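Local coordinates for protein phosphoribosylformylglycinamidine cyclo-ligase (Thermus thermophilus HB8, PDB 5AVM) that probably catalyses the ATP-dependent ring closure of formylglycinamidine ribonucleotide to 5-aminoimidazole ribonucleotide in de novo purine synthesis, at residues V171-A176 / V324-G329. Residues are numbered along the deposited sequence; the frame is centred on the assembly and turned at random.
Sequences VREGDA and VVPGEG
Two backbone hydrogen bonds join Val324 to a type II turn running from Arg172 to Asp175. Gly174 N donates to Val324 O at 3.1 Å. Val324 N donates in return to Asp175 O at 3.1 Å. Gly174 takes a positive phi (114°), at which any side chain would collide with the carbonyl oxygen of Glu173. The Val324 side chain points toward the turn, and its two methyls divide the work. CG1, anti to the backbone N (chi1 177°), lies 3.9 Å from Arg172 O and also meets Val171 CG1. CG2 packs against Asp175 CB at 3.8 Å. Val303 and Leu261, on the strands 298-304 and 261-265, also touch this valine. With alanine in place of Val324, both methyls go, and Val171 CG1 and Asp175 CB would probably lose their apolar partners, leaving a gap beside the turn. Asp175 OD2 accepts Arg172 N from above the carboxylate plane, at 3.1 Å, and also bonds to His239 ND1; the carboxylate thus ties the start of the turn to its end. Outside, the extended Glu173 chain crosses the Pro326 ring at about a right angle, with OE1 3.3 Å from Pro326 CG. This is a G1 beta bulge coupled to a type II turn with glycine third, where the chain enters strand 176-181 beside antiparallel strand 319-326 in the AIR synthase C-terminal domain.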
loop_
_atom_site.group_PDB
_atom_site.type_symbol
_atom_site.label_atom_id
_atom_site.label_comp_id
_atom_site.label_asym_id
_atom_site.label_seq_id
_atom_site.Cartn_x
_atom_site.Cartn_y
_atom_site.Cartn_z
ATOM N N VAL B 171 19.468 -12.367 -19.056
ATOM C CA VAL B 171 20.681 -12.898 -18.455
ATOM C C VAL B 171 21.230 -14.086 -19.251
ATOM O O VAL B 171 20.494 -15.013 -19.608
ATOM C CB VAL B 171 20.432 -13.341 -17.000
ATOM C CG1 VAL B 171 21.625 -14.116 -16.485
ATOM C CG2 VAL B 171 20.174 -12.126 -16.126
ATOM N N ARG B 172 22.528 -14.039 -19.529
ATOM C CA ARG B 172 23.203 -15.095 -20.269
ATOM C C ARG B 172 24.291 -15.662 -19.362
ATOM O O ARG B 172 24.665 -15.037 -18.371
ATOM C CB ARG B 172 23.822 -14.520 -21.545
ATOM C CG ARG B 172 22.818 -13.834 -22.466
ATOM C CD ARG B 172 22.017 -14.831 -23.288
ATOM N NE ARG B 172 22.819 -15.405 -24.366
ATOM C CZ ARG B 172 22.366 -16.281 -25.261
ATOM N NH1 ARG B 172 21.104 -16.695 -25.213
ATOM N NH2 ARG B 172 23.172 -16.735 -26.215
ATOM N N GLU B 173 24.792 -16.849 -19.687
ATOM C CA GLU B 173 25.837 -17.452 -18.870
ATOM C C GLU B 173 27.156 -16.733 -19.114
ATOM O O GLU B 173 27.574 -16.558 -20.260
ATOM C CB GLU B 173 26.012 -18.930 -19.204
ATOM C CG GLU B 173 27.050 -19.612 -18.324
ATOM C CD GLU B 173 27.613 -20.875 -18.945
ATOM O OE1 GLU B 173 26.819 -21.777 -19.296
ATOM O OE2 GLU B 173 28.854 -20.963 -19.079
ATOM N N GLY B 174 27.803 -16.316 -18.030
ATOM C CA GLY B 174 29.068 -15.621 -18.155
ATOM C C GLY B 174 29.011 -14.180 -17.694
ATOM O O GLY B 174 30.031 -13.487 -17.650
ATOM N N ASP B 175 27.818 -13.711 -17.356
ATOM C CA ASP B 175 27.689 -12.341 -16.890
ATOM C C ASP B 175 28.466 -12.133 -15.601
ATOM O O ASP B 175 28.730 -13.076 -14.851
ATOM C CB ASP B 175 26.223 -11.975 -16.636
ATOM C CG ASP B 175 25.460 -11.705 -17.909
ATOM O OD1 ASP B 175 26.073 -11.178 -18.867
ATOM O OD2 ASP B 175 24.246 -12.002 -17.943
ATOM N N ALA B 176 28.826 -10.882 -15.354
ATOM C CA ALA B 176 29.536 -10.509 -14.146
ATOM C C ALA B 176 28.507 -10.062 -13.100
ATOM O O ALA B 176 27.454 -9.515 -13.439
ATOM C CB ALA B 176 30.507 -9.373 -14.447
ATOM N N VAL B 324 27.775 -15.712 -13.454
ATOM C CA VAL B 324 26.592 -16.549 -13.651
ATOM C C VAL B 324 27.035 -17.868 -14.268
ATOM O O VAL B 324 27.398 -17.929 -15.445
ATOM C CB VAL B 324 25.578 -15.866 -14.599
ATOM C CG1 VAL B 324 24.388 -16.782 -14.855
ATOM C CG2 VAL B 324 25.125 -14.549 -13.993
ATOM N N VAL B 325 27.004 -18.925 -13.468
ATOM C CA VAL B 325 27.432 -20.234 -13.933
ATOM C C VAL B 325 26.285 -21.227 -13.985
ATOM O O VAL B 325 25.230 -21.002 -13.395
ATOM C CB VAL B 325 28.534 -20.806 -13.019
ATOM C CG1 VAL B 325 29.717 -19.853 -12.978
ATOM C CG2 VAL B 325 27.983 -21.040 -11.621
ATOM N N PRO B 326 26.479 -22.343 -14.704
ATOM C CA PRO B 326 25.460 -23.387 -14.839
ATOM C C PRO B 326 24.966 -23.931 -13.498
ATOM O O PRO B 326 25.671 -23.881 -12.483
ATOM C CB PRO B 326 26.169 -24.446 -15.672
ATOM C CG PRO B 326 27.044 -23.615 -16.561
ATOM C CD PRO B 326 27.628 -22.622 -15.586
ATOM N N GLY B 327 23.747 -24.457 -13.513
ATOM C CA GLY B 327 23.148 -24.989 -12.306
ATOM C C GLY B 327 22.062 -24.047 -11.833
ATOM O O GLY B 327 21.197 -23.642 -12.616
ATOM N N GLU B 328 22.103 -23.694 -10.554
ATOM C CA GLU B 328 21.119 -22.786 -9.985
ATOM C C GLU B 328 21.417 -22.516 -8.524
ATOM O O GLU B 328 22.192 -23.234 -7.891
ATOM C CB GLU B 328 19.714 -23.364 -10.113
ATOM C CG GLU B 328 19.488 -24.610 -9.288
ATOM C CD GLU B 328 18.035 -25.026 -9.280
ATOM O OE1 GLU B 328 17.496 -25.312 -10.373
ATOM O OE2 GLU B 328 17.436 -25.065 -8.183
ATOM N N GLY B 329 20.780 -21.482 -7.989
ATOM C CA GLY B 329 21.006 -21.116 -6.607
ATOM C C GLY B 329 22.280 -20.303 -6.547
ATOM O O GLY B 329 23.006 -20.225 -7.538
#